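Local structure of aerotolerance-related membrane protein (Bacteroides fragilis, 4JDU) at residues S39-G44 against S197-I202; I115-N120 against I169-N174. The protein is a membrane protein probably involved in aerotolerance, whose von Willebrand factor type A domain, the part crystallised here, binds calcium. The protein carries 6 engineered substitutions. All blocks are in the same frame, centred on the assembly; numbering follows the deposited sequence.

Contact 1 of 2, residues S39-G44 against S197-I202; sequences SKLVDG and SAQKAI
K40 and Q199 meet through their aliphatic parts: CB of K40 lies 3.8 Å from CG of Q199, the glutamine side chain projecting from helix 195-206 to lie against K40 and L41. Beyond CB the lysine turns off, its chain bent at chi2, and carries the ammonium group away from Q199. The carbonyl of the same residue has the glutamine amide nearby, K40 O to Q199 NE2 3.5 Å, but the angle is too poor for a hydrogen bond, so the amide lies against the helix backbone without being gripped by it. L41 stands level with Q199, and Q199 CG approaches to 3.5 Å from L41 N, pressed against the backbone. The glutamine CG is anti to its own N (chi1 177°), which sends the chain straight out toward helix 37-43 before the bend at chi2 (-104°) turns the amide along it. In this von Willebrand factor type A domain, an alpha/beta fold built on a mixed central sheet, the contact packs helix 37-43 against helix 195-206; their short segments cross at -46° with axes 9.1 Å apart, and A198 and A201 rest on I190 of edge strand 189-191. The leucine side chain, which also touches N203, reaches the buried layer beneath the glutamine: L41 CD1 touches I202 CG2 at 3.6 Å, the two branched chains crossing at about a right angle. At G44, the first residue past the helical turns, Q199 NE2 lies 3.9 Å from CA, the amide nitrogen reaching over the helix end.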
loop_
_atom_site.group_PDB
_atom_site.type_symbol
_atom_site.label_atom_id
_atom_site.label_comp_id
_atom_site.label_asym_id
_atom_site.label_seq_id
_atom_site.Cartn_x
_atom_site.Cartn_y
_atom_site.Cartn_z
ATOM N N SER A 39 -4.604 10.404 -1.141
ATOM C CA SER A 39 -5.183 11.671 -1.567
ATOM C C SER A 39 -4.200 12.831 -1.382
ATOM O O SER A 39 -4.025 13.660 -2.283
ATOM C CB SER A 39 -6.473 11.938 -0.797
ATOM O OG SER A 39 -7.118 13.108 -1.270
ATOM N N LYS A 40 -3.556 12.888 -0.219
ATOM C CA LYS A 40 -2.569 13.935 0.039
ATOM C C LYS A 40 -1.387 13.797 -0.903
ATOM O O LYS A 40 -0.877 14.791 -1.433
ATOM C CB LYS A 40 -2.070 13.882 1.490
ATOM C CG LYS A 40 -3.147 14.111 2.521
ATOM C CD LYS A 40 -4.063 15.231 2.071
ATOM C CE LYS A 40 -5.229 15.425 3.019
ATOM N NZ LYS A 40 -6.105 16.532 2.541
ATOM N N LEU A 41 -0.960 12.556 -1.100
ATOM C CA LEU A 41 0.195 12.249 -1.937
ATOM C C LEU A 41 0.004 12.757 -3.363
ATOM O O LEU A 41 0.892 13.417 -3.920
ATOM C CB LEU A 41 0.459 10.740 -1.925
ATOM C CG LEU A 41 1.672 10.210 -2.688
ATOM C CD1 LEU A 41 2.908 10.956 -2.259
ATOM C CD2 LEU A 41 1.836 8.730 -2.419
ATOM N N VAL A 42 -1.153 12.471 -3.949
ATOM C CA VAL A 42 -1.419 12.918 -5.315
ATOM C C VAL A 42 -1.650 14.429 -5.409
ATOM O O VAL A 42 -1.248 15.054 -6.399
ATOM C CB VAL A 42 -2.580 12.145 -5.987
ATOM C CG1 VAL A 42 -2.307 10.654 -5.971
ATOM C CG2 VAL A 42 -3.900 12.457 -5.325
ATOM N N ASP A 43 -2.278 15.020 -4.388
ATOM C CA ASP A 43 -2.513 16.467 -4.377
ATOM C C ASP A 43 -1.191 17.218 -4.274
ATOM O O ASP A 43 -1.102 18.391 -4.641
ATOM C CB ASP A 43 -3.449 16.888 -3.232
ATOM C CG ASP A 43 -4.923 16.751 -3.588
ATOM O OD1 ASP A 43 -5.233 16.511 -4.773
ATOM O OD2 ASP A 43 -5.772 16.903 -2.680
ATOM N N GLY A 44 -0.163 16.534 -3.778
ATOM C CA GLY A 44 1.165 17.117 -3.678
ATOM C C GLY A 44 2.068 16.820 -4.864
ATOM O O GLY A 44 3.271 17.080 -4.809
ATOM N N SER A 197 2.371 14.260 7.201
ATOM C CA SER A 197 3.811 14.148 7.416
ATOM C C SER A 197 4.403 12.950 6.675
ATOM O O SER A 197 5.475 13.047 6.072
ATOM C CB SER A 197 4.123 14.057 8.909
ATOM O OG SER A 197 3.814 15.278 9.560
ATOM N N ALA A 198 3.705 11.820 6.716
ATOM C CA ALA A 198 4.135 10.647 5.963
ATOM C C ALA A 198 4.195 10.968 4.471
ATOM O O ALA A 198 5.128 10.562 3.776
ATOM C CB ALA A 198 3.199 9.471 6.228
ATOM N N GLN A 199 3.194 11.707 3.997
ATOM C CA GLN A 199 3.118 12.145 2.605
ATOM C C GLN A 199 4.356 12.930 2.178
ATOM O O GLN A 199 4.916 12.692 1.107
ATOM C CB GLN A 199 1.861 13.001 2.391
ATOM C CG GLN A 199 1.715 13.567 0.983
ATOM C CD GLN A 199 2.051 15.043 0.892
ATOM O OE1 GLN A 199 2.060 15.753 1.897
ATOM N NE2 GLN A 199 2.330 15.513 -0.319
ATOM N N LYS A 200 4.779 13.873 3.014
ATOM C CA LYS A 200 5.932 14.703 2.682
ATOM C C LYS A 200 7.198 13.861 2.581
ATOM O O LYS A 200 8.007 14.041 1.669
ATOM C CB LYS A 200 6.116 15.823 3.712
ATOM N N ALA A 201 7.360 12.934 3.517
ATOM C CA ALA A 201 8.545 12.091 3.545
ATOM C C ALA A 201 8.611 11.186 2.319
ATOM O O ALA A 201 9.689 10.973 1.752
ATOM C CB ALA A 201 8.575 11.273 4.819
ATOM N N ILE A 202 7.464 10.657 1.902
ATOM C CA ILE A 202 7.450 9.787 0.734
ATOM C C ILE A 202 7.671 10.591 -0.556
ATOM O O ILE A 202 8.390 10.146 -1.450
ATOM C CB ILE A 202 6.183 8.875 0.675
ATOM C CG1 ILE A 202 6.355 7.809 -0.405
ATOM C CG2 ILE A 202 4.918 9.677 0.458
ATOM C CD1 ILE A 202 7.547 6.926 -0.149
#

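Contact 2 of 2, residues I115-N120 against I169-N174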
loop_
_atom_site.group_PDB
_atom_site.type_symbol
_atom_site.label_atom_id
_atom_site.label_comp_id
_atom_site.label_asym_id
_atom_site.label_seq_id
_atom_site.Cartn_x
_atom_site.Cartn_y
_atom_site.Cartn_z
ATOM N N ILE A 115 1.306 0.335 0.471
ATOM C CA ILE A 115 0.624 0.815 1.676
ATOM C C ILE A 115 -0.144 -0.346 2.306
ATOM O O ILE A 115 -1.080 -0.885 1.719
ATOM C CB ILE A 115 -0.302 2.004 1.359
ATOM C CG1 ILE A 115 0.481 3.043 0.548
ATOM C CG2 ILE A 115 -0.847 2.618 2.631
ATOM C CD1 ILE A 115 -0.298 4.278 0.196
ATOM N N THR A 116 0.276 -0.750 3.501
ATOM C CA THR A 116 -0.140 -2.034 4.044
ATOM C C THR A 116 0.110 -2.092 5.540
ATOM O O THR A 116 0.885 -1.300 6.066
ATOM C CB THR A 116 0.651 -3.188 3.349
ATOM O OG1 THR A 116 0.203 -4.460 3.826
ATOM C CG2 THR A 116 2.172 -3.056 3.600
ATOM N N ASP A 117 -0.534 -3.034 6.223
ATOM C CA ASP A 117 -0.200 -3.308 7.618
ATOM C C ASP A 117 0.886 -4.385 7.689
ATOM O O ASP A 117 1.334 -4.772 8.777
ATOM C CB ASP A 117 -1.445 -3.688 8.424
ATOM C CG ASP A 117 -2.232 -4.828 7.803
ATOM O OD1 ASP A 117 -1.629 -5.670 7.096
ATOM O OD2 ASP A 117 -3.455 -4.889 8.043
ATOM N N GLY A 118 1.291 -4.870 6.522
ATOM C CA GLY A 118 2.429 -5.767 6.424
ATOM C C GLY A 118 2.156 -7.160 6.936
ATOM O O GLY A 118 3.062 -8.001 6.960
ATOM N N GLU A 119 0.924 -7.419 7.362
ATOM C CA GLU A 119 0.539 -8.763 7.769
ATOM C C GLU A 119 0.533 -9.672 6.557
ATOM O O GLU A 119 -0.520 -10.173 6.158
ATOM C CB GLU A 119 -0.853 -8.765 8.387
ATOM C CG GLU A 119 -0.880 -8.328 9.822
ATOM C CD GLU A 119 -1.902 -9.089 10.636
ATOM O OE1 GLU A 119 -1.702 -9.218 11.864
ATOM O OE2 GLU A 119 -2.909 -9.550 10.053
ATOM N N ASN A 120 1.710 -9.862 5.967
ATOM C CA ASN A 120 1.856 -10.700 4.791
ATOM C C ASN A 120 1.608 -12.145 5.174
ATOM O O ASN A 120 1.981 -12.584 6.263
ATOM C CB ASN A 120 3.258 -10.545 4.195
ATOM C CG ASN A 120 3.369 -11.133 2.798
ATOM O OD1 ASN A 120 2.380 -11.223 2.071
ATOM N ND2 ASN A 120 4.579 -11.530 2.415
ATOM N N ILE A 169 -10.077 -12.407 15.789
ATOM C CA ILE A 169 -8.801 -12.187 15.125
ATOM C C ILE A 169 -8.187 -10.867 15.582
ATOM O O ILE A 169 -8.849 -9.826 15.601
ATOM C CB ILE A 169 -8.978 -12.167 13.588
ATOM C CG1 ILE A 169 -9.357 -13.565 13.079
ATOM C CG2 ILE A 169 -7.710 -11.673 12.911
ATOM C CD1 ILE A 169 -9.957 -13.553 11.663
ATOM N N VAL A 170 -6.916 -10.909 15.957
ATOM C CA VAL A 170 -6.191 -9.688 16.256
ATOM C C VAL A 170 -5.124 -9.499 15.193
ATOM O O VAL A 170 -4.311 -10.395 14.949
ATOM C CB VAL A 170 -5.536 -9.751 17.650
ATOM C CG1 VAL A 170 -4.690 -8.514 17.894
ATOM C CG2 VAL A 170 -6.606 -9.894 18.723
ATOM N N THR A 171 -5.151 -8.340 14.552
ATOM C CA THR A 171 -4.181 -8.005 13.516
ATOM C C THR A 171 -3.223 -6.929 14.001
ATOM O O THR A 171 -3.642 -5.966 14.638
ATOM C CB THR A 171 -4.870 -7.550 12.212
ATOM O OG1 THR A 171 -3.872 -7.063 11.308
ATOM C CG2 THR A 171 -5.910 -6.442 12.470
ATOM N N ARG A 172 -1.939 -7.109 13.696
ATOM C CA ARG A 172 -0.891 -6.205 14.154
ATOM C C ARG A 172 -0.075 -5.690 12.978
ATOM O O ARG A 172 0.157 -6.414 12.009
ATOM C CB ARG A 172 0.048 -6.945 15.116
ATOM C CG ARG A 172 -0.607 -7.441 16.386
ATOM C CD ARG A 172 0.318 -8.320 17.231
ATOM N NE ARG A 172 -0.369 -8.791 18.428
ATOM C CZ ARG A 172 -1.189 -9.839 18.452
ATOM N NH1 ARG A 172 -1.419 -10.529 17.341
ATOM N NH2 ARG A 172 -1.788 -10.196 19.576
ATOM N N LEU A 173 0.364 -4.440 13.060
ATOM C CA LEU A 173 1.353 -3.940 12.107
ATOM C C LEU A 173 2.595 -4.808 12.213
ATOM O O LEU A 173 3.127 -5.007 13.309
ATOM C CB LEU A 173 1.718 -2.493 12.429
ATOM C CG LEU A 173 2.872 -1.922 11.591
ATOM C CD1 LEU A 173 2.403 -1.568 10.203
ATOM C CD2 LEU A 173 3.460 -0.706 12.280
ATOM N N ASN A 174 3.039 -5.347 11.081
ATOM C CA ASN A 174 4.268 -6.131 11.036
ATOM C C ASN A 174 5.402 -5.255 10.552
ATOM O O ASN A 174 5.748 -5.252 9.367
ATOM C CB ASN A 174 4.109 -7.348 10.121
ATOM C CG ASN A 174 5.294 -8.306 10.213
ATOM O OD1 ASN A 174 6.404 -7.916 10.586
ATOM N ND2 ASN A 174 5.062 -9.565 9.865
#
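The loop after strand 109-116 belongs to a calcium site that fits the metal-ion-dependent adhesion site (MIDAS) of von Willebrand factor type A domains, in which D16, S18 and S20 are joined by T89 and D117; the segment leading into helix 175-184 packs against it. D117 is not a ligand in this model, the ion lying about 4 Å from its side chain. N174 N donates to D117 O at 2.9 Å, a nearly straight bond (171°), while L173 CA makes a CH...O contact with the same oxygen at 3.4 Å. CB of N174 sits 3.4 Å from G118 O; the asparagine OD1 caps M177 N. Farther along, E119 bends at chi2 (-144°) and carries its carboxylate across to 171-172. OE1 accepts from R172 N at 2.8 Å, the donor standing well above the carboxylate plane, and OE2 lies 2.9 Å from T171 OG1. T116 OG1, also bonded to D16 OD2, accepts from G118 N in an ST turn, and D117 OD1 from E119 N in an Asx turn. D117 OD2 meets R30 in a salt bridge and S20 OG in a hydrogen bond, consistent with a second-shell role; R30 also bonds T171 O, bridging the segments. Two backbone N-H groups, of N174 and R172, thus hold 172-174 against the D117 carbonyl and the E119 carboxylate.

From the N terminus, the chain runs through the central strand 9-16 to helix 37-43, where the first half of contact 1 lies, then passes strands 49-55 and 59-66 and helices 69-77 and 91-99 before strand 109-116 leads into contact 2. That contact closes a loop of 48 residues when 169-174 returns to the loop after that strand. Helix 175-184 and edge strand 189-191 follow, and helix 195-206 completes contact 1, whose 152-residue loop encloses the shorter one. Contact 1 joins two helices; contact 2 ties the calcium-site loop after strand 109-116 to the residues before helix 175-184. Their centres lie 22 Å apart, and they do not touch.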